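Local coordinates for GDP-mannose-dependent alpha-(1-6)-phosphatidylinositol monomannoside mannosyltransferase (Corynebacterium glutamicum, PDB 3OKP), which belongs to the GT-B class of glycosyltransferases, built from two Rossmann-like domains, and is modelled here with guanosine-5'-diphosphate-alpha-D-mannose bound, at residues A[200-211]-A[273-283]; A[297-306]-A[348-359]. All coordinates share one frame; numbering follows the deposited sequence.

Contact 1 of 2, residues A[200-211]-A[273-283]. With GDD (guanosine-5'-diphosphate-alpha-D-mannose), chain B.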
loop_
_atom_site.group_PDB
_atom_site.type_symbol
_atom_site.label_atom_id
_atom_site.label_comp_id
_atom_site.label_asym_id
_atom_site.label_seq_id
_atom_site.Cartn_x
_atom_site.Cartn_y
_atom_site.Cartn_z
ATOM N N VAL A 200 21.081 7.936 -11.223
ATOM C CA VAL A 200 19.682 7.643 -11.519
ATOM C C VAL A 200 18.805 7.788 -10.276
ATOM O O VAL A 200 19.014 7.100 -9.266
ATOM C CB VAL A 200 19.508 6.224 -12.132
ATOM C CG1 VAL A 200 18.030 5.903 -12.341
ATOM C CG2 VAL A 200 20.269 6.102 -13.452
ATOM N N ILE A 201 17.834 8.693 -10.367
ATOM C CA ILE A 201 16.821 8.885 -9.336
ATOM C C ILE A 201 15.490 8.386 -9.888
ATOM O O ILE A 201 15.031 8.848 -10.937
ATOM C CB ILE A 201 16.673 10.375 -8.930
ATOM C CG1 ILE A 201 18.034 10.982 -8.559
ATOM C CG2 ILE A 201 15.661 10.524 -7.785
ATOM C CD1 ILE A 201 18.101 12.509 -8.700
ATOM N N ALA A 202 14.882 7.435 -9.188
ATOM C CA ALA A 202 13.614 6.859 -9.629
ATOM C C ALA A 202 12.448 7.320 -8.763
ATOM O O ALA A 202 12.546 7.349 -7.532
ATOM C CB ALA A 202 13.695 5.338 -9.648
ATOM N N CYS A 203 11.353 7.692 -9.421
ATOM C CA CYS A 203 10.097 7.978 -8.736
ATOM C C CYS A 203 8.965 7.191 -9.379
ATOM O O CYS A 203 8.482 7.551 -10.457
ATOM C CB CYS A 203 9.779 9.479 -8.741
ATOM S SG CYS A 203 8.233 9.898 -7.865
ATOM N N ASN A 204 8.572 6.099 -8.724
ATOM C CA ASN A 204 7.407 5.319 -9.130
ATOM C C ASN A 204 6.220 5.754 -8.296
ATOM O O ASN A 204 6.277 5.706 -7.063
ATOM C CB ASN A 204 7.642 3.813 -8.943
ATOM C CG ASN A 204 8.965 3.344 -9.515
ATOM O OD1 ASN A 204 9.473 3.901 -10.490
ATOM N ND2 ASN A 204 9.535 2.307 -8.907
ATOM N N SER A 205 5.161 6.195 -8.973
ATOM C CA SER A 205 3.928 6.671 -8.338
ATOM C C SER A 205 2.966 7.212 -9.386
ATOM O O SER A 205 3.390 7.659 -10.455
ATOM C CB SER A 205 4.212 7.782 -7.314
ATOM O OG SER A 205 4.508 7.247 -6.036
ATOM N N ARG A 206 1.674 7.180 -9.067
ATOM C CA ARG A 206 0.661 7.831 -9.892
ATOM C C ARG A 206 1.002 9.310 -10.021
ATOM O O ARG A 206 1.506 9.924 -9.075
ATOM C CB ARG A 206 -0.730 7.673 -9.270
ATOM C CG ARG A 206 -1.249 6.235 -9.226
ATOM C CD ARG A 206 -2.669 6.146 -8.646
ATOM N NE ARG A 206 -2.723 6.538 -7.236
ATOM C CZ ARG A 206 -3.157 7.716 -6.794
ATOM N NH1 ARG A 206 -3.591 8.639 -7.647
ATOM N NH2 ARG A 206 -3.163 7.972 -5.493
ATOM N N LEU A 207 0.741 9.877 -11.194
ATOM C CA LEU A 207 1.085 11.270 -11.449
ATOM C C LEU A 207 -0.028 12.183 -10.942
ATOM O O LEU A 207 -0.932 12.556 -11.691
ATOM C CB LEU A 207 1.387 11.510 -12.937
ATOM C CG LEU A 207 2.430 10.603 -13.606
ATOM C CD1 LEU A 207 2.660 11.020 -15.053
ATOM C CD2 LEU A 207 3.749 10.577 -12.834
ATOM N N VAL A 208 0.039 12.490 -9.649
ATOM C CA VAL A 208 -0.869 13.437 -8.990
ATOM C C VAL A 208 -0.030 14.397 -8.132
ATOM O O VAL A 208 1.063 14.025 -7.689
ATOM C CB VAL A 208 -1.975 12.725 -8.138
ATOM C CG1 VAL A 208 -2.931 11.929 -9.030
ATOM C CG2 VAL A 208 -1.367 11.828 -7.052
ATOM N N PRO A 209 -0.523 15.637 -7.913
ATOM C CA PRO A 209 0.258 16.655 -7.194
ATOM C C PRO A 209 0.915 16.193 -5.889
ATOM O O PRO A 209 2.089 16.495 -5.660
ATOM C CB PRO A 209 -0.773 17.751 -6.912
ATOM C CG PRO A 209 -1.751 17.629 -8.009
ATOM C CD PRO A 209 -1.834 16.164 -8.343
ATOM N N ARG A 210 0.181 15.456 -5.056
ATOM C CA ARG A 210 0.655 15.134 -3.704
ATOM C C ARG A 210 1.884 14.220 -3.641
ATOM O O ARG A 210 2.560 14.168 -2.614
ATOM C CB ARG A 210 -0.483 14.592 -2.828
ATOM C CG ARG A 210 -0.917 13.159 -3.123
ATOM C CD ARG A 210 -1.876 12.662 -2.045
ATOM N NE ARG A 210 -2.288 11.273 -2.256
ATOM C CZ ARG A 210 -1.608 10.224 -1.806
ATOM N NH1 ARG A 210 -0.490 10.409 -1.123
ATOM N NH2 ARG A 210 -2.040 8.994 -2.047
ATOM N N LYS A 211 2.182 13.520 -4.736
ATOM C CA LYS A 211 3.315 12.587 -4.775
ATOM C C LYS A 211 4.670 13.298 -4.880
ATOM O O LYS A 211 5.721 12.695 -4.646
ATOM C CB LYS A 211 3.142 11.567 -5.908
ATOM C CG LYS A 211 1.880 10.710 -5.806
ATOM C CD LYS A 211 1.987 9.644 -4.723
ATOM C CE LYS A 211 0.745 8.760 -4.695
ATOM N NZ LYS A 211 0.862 7.669 -3.684
ATOM N N ALA A 273 18.242 1.825 -10.010
ATOM C CA ALA A 273 18.397 3.222 -9.592
ATOM C C ALA A 273 19.374 3.386 -8.427
ATOM O O ALA A 273 19.575 2.466 -7.630
ATOM C CB ALA A 273 17.041 3.819 -9.227
ATOM N N ASP A 274 19.974 4.568 -8.340
ATOM C CA ASP A 274 20.843 4.917 -7.221
ATOM C C ASP A 274 20.028 5.378 -6.009
ATOM O O ASP A 274 20.374 5.075 -4.867
ATOM C CB ASP A 274 21.841 5.998 -7.645
ATOM C CG ASP A 274 22.810 5.512 -8.714
ATOM O OD1 ASP A 274 23.613 4.600 -8.420
ATOM O OD2 ASP A 274 22.768 6.041 -9.848
ATOM N N ILE A 275 18.950 6.113 -6.271
ATOM C CA ILE A 275 18.072 6.633 -5.221
ATOM C C ILE A 275 16.615 6.491 -5.658
ATOM O O ILE A 275 16.292 6.720 -6.825
ATOM C CB ILE A 275 18.355 8.142 -4.923
ATOM C CG1 ILE A 275 19.830 8.378 -4.569
ATOM C CG2 ILE A 275 17.443 8.670 -3.803
ATOM C CD1 ILE A 275 20.238 9.850 -4.577
ATOM N N PHE A 276 15.750 6.099 -4.723
ATOM C CA PHE A 276 14.307 6.231 -4.906
ATOM C C PHE A 276 13.830 7.445 -4.119
ATOM O O PHE A 276 14.111 7.570 -2.926
ATOM C CB PHE A 276 13.543 4.977 -4.456
ATOM C CG PHE A 276 12.038 5.115 -4.567
ATOM C CD1 PHE A 276 11.287 5.628 -3.505
ATOM C CD2 PHE A 276 11.378 4.753 -5.739
ATOM C CE1 PHE A 276 9.902 5.776 -3.613
ATOM C CE2 PHE A 276 9.996 4.888 -5.853
ATOM C CZ PHE A 276 9.257 5.405 -4.789
ATOM N N ALA A 277 13.108 8.334 -4.793
ATOM C CA ALA A 277 12.600 9.543 -4.158
ATOM C C ALA A 277 11.131 9.764 -4.495
ATOM O O ALA A 277 10.726 9.674 -5.657
ATOM C CB ALA A 277 13.437 10.753 -4.567
ATOM N N MET A 278 10.339 10.034 -3.461
ATOM C CA MET A 278 8.940 10.418 -3.622
ATOM C C MET A 278 8.572 11.277 -2.415
ATOM O O MET A 278 8.147 10.751 -1.385
ATOM C CB MET A 278 8.029 9.185 -3.747
ATOM C CG MET A 278 6.645 9.479 -4.324
ATOM S SD MET A 278 5.402 9.923 -3.088
ATOM C CE MET A 278 4.879 8.302 -2.531
ATOM N N PRO A 279 8.766 12.605 -2.533
ATOM C CA PRO A 279 8.559 13.517 -1.411
ATOM C C PRO A 279 7.085 13.892 -1.239
ATOM O O PRO A 279 6.696 15.039 -1.476
ATOM C CB PRO A 279 9.417 14.730 -1.784
ATOM C CG PRO A 279 9.437 14.736 -3.281
ATOM C CD PRO A 279 9.198 13.318 -3.752
ATOM N N ALA A 280 6.285 12.910 -0.825
ATOM C CA ALA A 280 4.844 13.077 -0.631
ATOM C C ALA A 280 4.509 14.228 0.318
ATOM O O ALA A 280 5.130 14.375 1.374
ATOM C CB ALA A 280 4.222 11.773 -0.125
ATOM N N ARG A 281 3.537 15.045 -0.080
ATOM C CA ARG A 281 3.029 16.123 0.767
ATOM C C ARG A 281 1.527 15.964 0.991
ATOM O O ARG A 281 0.810 15.461 0.120
ATOM C CB ARG A 281 3.344 17.502 0.168
ATOM C CG ARG A 281 2.599 17.829 -1.123
ATOM C CD ARG A 281 2.823 19.275 -1.541
ATOM N NE ARG A 281 2.156 19.586 -2.804
ATOM C CZ ARG A 281 2.668 19.353 -4.011
ATOM N NH1 ARG A 281 3.867 18.799 -4.137
ATOM N NH2 ARG A 281 1.975 19.674 -5.097
ATOM N N THR A 282 1.060 16.386 2.162
ATOM C CA THR A 282 -0.368 16.371 2.466
ATOM C C THR A 282 -1.052 17.577 1.828
ATOM O O THR A 282 -0.571 18.706 1.938
ATOM C CB THR A 282 -0.622 16.322 3.988
ATOM O OG1 THR A 282 -0.026 15.135 4.520
ATOM C CG2 THR A 282 -2.119 16.308 4.299
ATOM N N ARG A 283 -2.162 17.311 1.144
ATOM C CA ARG A 283 -2.948 18.331 0.459
ATOM C C ARG A 283 -4.433 18.143 0.761
ATOM O O ARG A 283 -4.798 17.426 1.697
ATOM C CB ARG A 283 -2.725 18.239 -1.052
ATOM C CG ARG A 283 -1.377 18.746 -1.535
ATOM C CD ARG A 283 -1.128 18.370 -2.988
ATOM N NE ARG A 283 -2.360 18.331 -3.776
ATOM C CZ ARG A 283 -2.822 19.324 -4.530
ATOM N NH1 ARG A 283 -2.162 20.472 -4.632
ATOM N NH2 ARG A 283 -3.952 19.161 -5.195
HETATM N N2 GDD B . 3.088 -1.799 -12.865
HETATM C C2 GDD B . 3.229 -0.526 -12.422
HETATM N N1 GDD B . 3.645 0.442 -13.274
HETATM N N3 GDD B . 2.953 -0.231 -11.130
HETATM C C4 GDD B . 3.091 1.040 -10.670
HETATM C C5 GDD B . 3.513 2.043 -11.529
HETATM C C6 GDD B . 3.792 1.721 -12.853
HETATM O O6 GDD B . 4.174 2.602 -13.651
HETATM N N7 GDD B . 3.557 3.189 -10.820
HETATM C C8 GDD B . 3.171 2.904 -9.555
HETATM N N9 GDD B . 2.886 1.595 -9.470
HETATM C "C1'" GDD B . 2.431 0.849 -8.268
HETATM C "C2'" GDD B . 3.558 0.725 -7.255
HETATM O "O2'" GDD B . 4.410 -0.387 -7.543
HETATM C "C3'" GDD B . 2.816 0.570 -5.943
HETATM O "O3'" GDD B . 2.597 -0.817 -5.658
HETATM C "C4'" GDD B . 1.478 1.270 -6.164
HETATM O "O4'" GDD B . 1.362 1.500 -7.574
HETATM C "C5'" GDD B . 1.403 2.600 -5.416
HETATM O "O5'" GDD B . 0.786 2.434 -4.137
HETATM P PA GDD B . 1.023 3.350 -3.037
HETATM O O1A GDD B . 0.552 2.859 -1.987
HETATM O O2A GDD B . 2.257 3.526 -2.874
HETATM O O3A GDD B . 0.407 4.640 -3.287
HETATM P PB GDD B . -0.988 4.838 -3.647
HETATM O O2B GDD B . -1.729 4.024 -3.055
HETATM O O3B GDD B . -1.326 6.000 -3.335
HETATM O O1B GDD B . -1.150 4.692 -5.073
HETATM O O HOH W 1 0.772 12.900 -0.061
#

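Contact 2 of 2, residues A[297-306]-A[348-359]. With GDD (guanosine-5'-diphosphate-alpha-D-mannose), chain B.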
loop_
_atom_site.group_PDB
_atom_site.type_symbol
_atom_site.label_atom_id
_atom_site.label_comp_id
_atom_site.label_asym_id
_atom_site.label_seq_id
_atom_site.Cartn_x
_atom_site.Cartn_y
_atom_site.Cartn_z
ATOM N N LEU A 297 8.507 0.803 0.470
ATOM C CA LEU A 297 8.826 -0.558 0.894
ATOM C C LEU A 297 9.370 -1.369 -0.269
ATOM O O LEU A 297 10.283 -2.176 -0.097
ATOM C CB LEU A 297 7.584 -1.235 1.487
ATOM C CG LEU A 297 6.889 -0.475 2.621
ATOM C CD1 LEU A 297 5.567 -1.131 2.965
ATOM C CD2 LEU A 297 7.784 -0.372 3.852
ATOM N N GLU A 298 8.802 -1.138 -1.453
ATOM C CA GLU A 298 9.256 -1.763 -2.692
ATOM C C GLU A 298 10.699 -1.375 -3.020
ATOM O O GLU A 298 11.495 -2.220 -3.433
ATOM C CB GLU A 298 8.323 -1.380 -3.846
ATOM C CG GLU A 298 6.941 -2.033 -3.765
ATOM C CD GLU A 298 5.942 -1.467 -4.763
ATOM O OE1 GLU A 298 6.249 -0.461 -5.445
ATOM O OE2 GLU A 298 4.835 -2.033 -4.860
ATOM N N ALA A 299 11.024 -0.097 -2.823
ATOM C CA ALA A 299 12.370 0.421 -3.060
ATOM C C ALA A 299 13.375 -0.198 -2.095
ATOM O O ALA A 299 14.435 -0.672 -2.510
ATOM C CB ALA A 299 12.382 1.936 -2.937
ATOM N N GLN A 300 13.027 -0.198 -0.810
ATOM C CA GLN A 300 13.860 -0.814 0.224
ATOM C C GLN A 300 14.059 -2.304 -0.033
ATOM O O GLN A 300 15.156 -2.825 0.154
ATOM C CB GLN A 300 13.264 -0.575 1.608
ATOM C CG GLN A 300 13.412 0.857 2.092
ATOM C CD GLN A 300 12.680 1.106 3.393
ATOM O OE1 GLN A 300 13.278 1.064 4.464
ATOM N NE2 GLN A 300 11.375 1.357 3.306
ATOM N N ALA A 301 12.998 -2.973 -0.482
ATOM C CA ALA A 301 13.065 -4.383 -0.868
ATOM C C ALA A 301 14.020 -4.630 -2.043
ATOM O O ALA A 301 14.609 -5.709 -2.151
ATOM C CB ALA A 301 11.674 -4.913 -1.185
ATOM N N CYS A 302 14.167 -3.628 -2.912
ATOM C CA CYS A 302 15.118 -3.690 -4.030
ATOM C C CYS A 302 16.530 -3.214 -3.647
ATOM O O CYS A 302 17.420 -3.136 -4.504
ATOM C CB CYS A 302 14.591 -2.893 -5.231
ATOM S SG CYS A 302 13.176 -3.657 -6.071
ATOM N N GLY A 303 16.725 -2.900 -2.367
ATOM C CA GLY A 303 18.023 -2.463 -1.853
ATOM C C GLY A 303 18.431 -1.075 -2.318
ATOM O O GLY A 303 19.612 -0.815 -2.549
ATOM N N VAL A 304 17.449 -0.186 -2.444
ATOM C CA VAL A 304 17.668 1.170 -2.946
ATOM C C VAL A 304 17.371 2.190 -1.838
ATOM O O VAL A 304 16.312 2.114 -1.211
ATOM C CB VAL A 304 16.782 1.456 -4.193
ATOM C CG1 VAL A 304 17.026 2.861 -4.747
ATOM C CG2 VAL A 304 17.020 0.407 -5.279
ATOM N N PRO A 305 18.310 3.133 -1.586
ATOM C CA PRO A 305 18.111 4.208 -0.603
ATOM C C PRO A 305 16.840 5.010 -0.888
ATOM O O PRO A 305 16.528 5.278 -2.048
ATOM C CB PRO A 305 19.340 5.103 -0.801
ATOM C CG PRO A 305 20.372 4.210 -1.374
ATOM C CD PRO A 305 19.637 3.216 -2.224
ATOM N N VAL A 306 16.117 5.386 0.163
ATOM C CA VAL A 306 14.829 6.056 -0.002
ATOM C C VAL A 306 14.835 7.494 0.509
ATOM O O VAL A 306 15.350 7.777 1.586
ATOM C CB VAL A 306 13.682 5.255 0.680
ATOM C CG1 VAL A 306 12.391 6.071 0.747
ATOM C CG2 VAL A 306 13.440 3.949 -0.056
ATOM N N ARG A 348 25.184 5.061 0.165
ATOM C CA ARG A 348 24.089 4.479 -0.616
ATOM C C ARG A 348 24.039 2.958 -0.485
ATOM O O ARG A 348 22.974 2.392 -0.234
ATOM C CB ARG A 348 24.176 4.890 -2.089
ATOM C CG ARG A 348 23.545 6.237 -2.380
ATOM C CD ARG A 348 23.389 6.482 -3.873
ATOM N NE ARG A 348 24.568 7.136 -4.436
ATOM C CZ ARG A 348 25.441 6.560 -5.257
ATOM N NH1 ARG A 348 25.287 5.300 -5.639
ATOM N NH2 ARG A 348 26.476 7.257 -5.699
ATOM N N ALA A 349 25.194 2.309 -0.639
ATOM C CA ALA A 349 25.296 0.858 -0.477
ATOM C C ALA A 349 24.834 0.413 0.914
ATOM O O ALA A 349 24.105 -0.568 1.040
ATOM C CB ALA A 349 26.720 0.385 -0.749
ATOM N N ALA A 350 25.248 1.152 1.943
ATOM C CA ALA A 350 24.873 0.854 3.329
ATOM C C ALA A 350 23.379 1.053 3.588
ATOM O O ALA A 350 22.748 0.232 4.258
ATOM C CB ALA A 350 25.701 1.692 4.303
ATOM N N MET A 351 22.824 2.143 3.060
ATOM C CA MET A 351 21.400 2.442 3.201
ATOM C C MET A 351 20.523 1.401 2.511
ATOM O O MET A 351 19.547 0.920 3.093
ATOM C CB MET A 351 21.080 3.838 2.665
ATOM C CG MET A 351 21.517 4.964 3.584
ATOM S SD MET A 351 21.156 6.589 2.895
ATOM C CE MET A 351 19.369 6.577 2.904
ATOM N N GLY A 352 20.881 1.057 1.276
ATOM C CA GLY A 352 20.154 0.050 0.509
ATOM C C GLY A 352 20.206 -1.332 1.133
ATOM O O GLY A 352 19.199 -2.044 1.161
ATOM N N ALA A 353 21.381 -1.718 1.630
ATOM C CA ALA A 353 21.529 -2.969 2.376
ATOM C C ALA A 353 20.612 -2.960 3.597
ATOM O O ALA A 353 19.918 -3.947 3.869
ATOM C CB ALA A 353 22.978 -3.183 2.797
ATOM N N ALA A 354 20.606 -1.836 4.316
ATOM C CA ALA A 354 19.761 -1.671 5.497
ATOM C C ALA A 354 18.278 -1.700 5.131
ATOM O O ALA A 354 17.466 -2.243 5.878
ATOM C CB ALA A 354 20.113 -0.380 6.243
ATOM N N GLY A 355 17.937 -1.119 3.981
ATOM C CA GLY A 355 16.566 -1.149 3.466
ATOM C C GLY A 355 16.063 -2.565 3.240
ATOM O O GLY A 355 14.953 -2.910 3.653
ATOM N N ARG A 356 16.888 -3.380 2.586
ATOM C CA ARG A 356 16.571 -4.783 2.322
ATOM C C ARG A 356 16.385 -5.581 3.615
ATOM O O ARG A 356 15.420 -6.330 3.751
ATOM C CB ARG A 356 17.644 -5.421 1.424
ATOM C CG ARG A 356 17.473 -6.924 1.165
ATOM C CD ARG A 356 16.230 -7.217 0.338
ATOM N NE ARG A 356 15.962 -8.648 0.224
ATOM C CZ ARG A 356 14.979 -9.178 -0.501
ATOM N NH1 ARG A 356 14.160 -8.401 -1.199
ATOM N NH2 ARG A 356 14.820 -10.496 -0.535
ATOM N N ALA A 357 17.309 -5.408 4.558
ATOM C CA ALA A 357 17.230 -6.066 5.862
ATOM C C ALA A 357 15.978 -5.640 6.631
ATOM O O ALA A 357 15.330 -6.467 7.282
ATOM C CB ALA A 357 18.487 -5.780 6.680
ATOM N N HIS A 358 15.643 -4.354 6.539
ATOM C CA HIS A 358 14.478 -3.783 7.221
ATOM C C HIS A 358 13.161 -4.430 6.785
ATOM O O HIS A 358 12.369 -4.856 7.630
ATOM C CB HIS A 358 14.429 -2.262 7.016
ATOM C CG HIS A 358 13.292 -1.586 7.720
ATOM N ND1 HIS A 358 12.454 -0.691 7.090
ATOM C CD2 HIS A 358 12.858 -1.669 9.001
ATOM C CE1 HIS A 358 11.552 -0.254 7.950
ATOM N NE2 HIS A 358 11.775 -0.833 9.116
ATOM N N VAL A 359 12.936 -4.505 5.474
ATOM C CA VAL A 359 11.705 -5.104 4.942
ATOM C C VAL A 359 11.628 -6.618 5.184
ATOM O O VAL A 359 10.545 -7.152 5.425
ATOM C CB VAL A 359 11.459 -4.766 3.440
ATOM C CG1 VAL A 359 11.148 -3.278 3.266
ATOM C CG2 VAL A 359 12.639 -5.174 2.577
HETATM N N2 GDD B . 3.088 -1.799 -12.865
HETATM C C2 GDD B . 3.229 -0.526 -12.422
HETATM N N1 GDD B . 3.645 0.442 -13.274
HETATM N N3 GDD B . 2.953 -0.231 -11.130
HETATM C C4 GDD B . 3.091 1.040 -10.670
HETATM C C5 GDD B . 3.513 2.043 -11.529
HETATM C C6 GDD B . 3.792 1.721 -12.853
HETATM O O6 GDD B . 4.174 2.602 -13.651
HETATM N N7 GDD B . 3.557 3.189 -10.820
HETATM C C8 GDD B . 3.171 2.904 -9.555
HETATM N N9 GDD B . 2.886 1.595 -9.470
HETATM C "C1'" GDD B . 2.431 0.849 -8.268
HETATM C "C2'" GDD B . 3.558 0.725 -7.255
HETATM O "O2'" GDD B . 4.410 -0.387 -7.543
HETATM C "C3'" GDD B . 2.816 0.570 -5.943
HETATM O "O3'" GDD B . 2.597 -0.817 -5.658
HETATM C "C4'" GDD B . 1.478 1.270 -6.164
HETATM O "O4'" GDD B . 1.362 1.500 -7.574
HETATM C "C5'" GDD B . 1.403 2.600 -5.416
HETATM O "O5'" GDD B . 0.786 2.434 -4.137
HETATM P PA GDD B . 1.023 3.350 -3.037
HETATM O O1A GDD B . 0.552 2.859 -1.987
HETATM O O2A GDD B . 2.257 3.526 -2.874
HETATM O O3A GDD B . 0.407 4.640 -3.287
HETATM P PB GDD B . -0.988 4.838 -3.647
HETATM O O2B GDD B . -1.729 4.024 -3.055
HETATM O O3B GDD B . -1.326 6.000 -3.335
HETATM O O1B GDD B . -1.150 4.692 -5.073
#

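Contact 1 of 2, residues A[200-211]-A[273-283]
At the centre of the parallel sheet in the C-terminal Rossmann-like domain of this GT-B fold, strand 200-204 lies beside strand 275-278, with I201 paired to I275 and A202 to F276. A202 N donates to I275 O at 2.8 Å, and A202 O takes A277 N at 3.0 Å. At the start of the pair V200 O accepts from both D274 N and I275 N, while D274 OD2 uses its anti lone pair to receive V200 N at 2.9 Å; the same carboxylate oxygen forms a salt bridge with R189. A202 CB packs on A273 CB. The F276 side chain turns anti to its own backbone nitrogen (chi1 177°), and its ring passes A202 O to bring CE2 3.4 Å from N204 N. The N204 amide sits near this ring, their planes 65° apart, and its buried ND2 has no partner in the model.

Past the strands, the chains meet again beside the diphosphate of the ligand. M278 bends at chi2 (-89°) and again at chi3, bringing SD to 3.2 Å from K211 O and CE against both S205 OG and K211 CD. K211, its CB and CD against this sulfur, reaches GDD O3B with NZ at 2.8 Å and shares E290 with R210; R206 NE donates to GDD O1B in the guanidinium plane. Basic groups thus gather around the beta phosphate, probably stabilising its charge. R281 N bonds R210 O at 2.9 Å, and its guanidinium, salt-bridged to D214, presents one face to P209 O. A water accepts from R210 NH1 and donates to R281 O. Further along, the R283 guanidinium lies with one face over P209, with P209 CB over its centre, 3.5 Å from R283 CZ.

Contact 2 of 2, residues A[297-306]-A[348-359]
Q300, G303 and P305, at the end of helix 294-301 and in the turn after it, pack on helix 345-362; the axes of 297-301 and 348-359 approach to 7.8 Å and cross at -112°. Backbone contact dominates where glycines meet: the CA atoms of G303 and G352 are 4.1 Å apart, and each makes a CA-H...O contact with the other's carbonyl. G303, with positive phi, ends its helix in a Schellman motif.

Two side-chain hydrogen bonds join the helices. R356 NH1 reaches A301 O at 2.9 Å, its chain bent at chi2 (67°) to bring NH1 to this carbonyl at the end of the helix. H358 ND1 meets Q300 OE1 at 3.3 Å from above the amide plane; this oxygen also bonds T322, and Q300 NE2 is held by the Y296 and T317 carbonyls.

Van der Waals packing completes the contact. V359 sets its two methyls against the last turn of the helix, with CG1 3.8 Å from Q300 CB and CG2 3.6 Å from A301 CA, and P305 CB touches M351 CE while its CG meets R348 O.

A299, with C302 just after the helix, packs on helix 263-272, and A299 and V304 pack on F276 of strand 275-278.

How the contacts relate
Contact 1 and contact 2 lie in one domain, their centres about 16 Å apart, and follow each other along the chain: strand 275-278 of the first leads to helix 294-301 of the second. They also touch directly. F276 N probably donates to P305 O at 2.9 Å, the sheet pairing that carries strand 275-278 on to strand 306-308, and D274 OD1 faces R348 NH1 at 3.3 Å in a long, weak ion pair. Both contacts hold the same ligand, at different parts of it: K211 and R206 of contact 1 bind the diphosphate, whereas E298 of contact 2 takes the ribose, OE1 at 2.8 Å from GDD O2' and OE2 at 2.7 Å from GDD O3'.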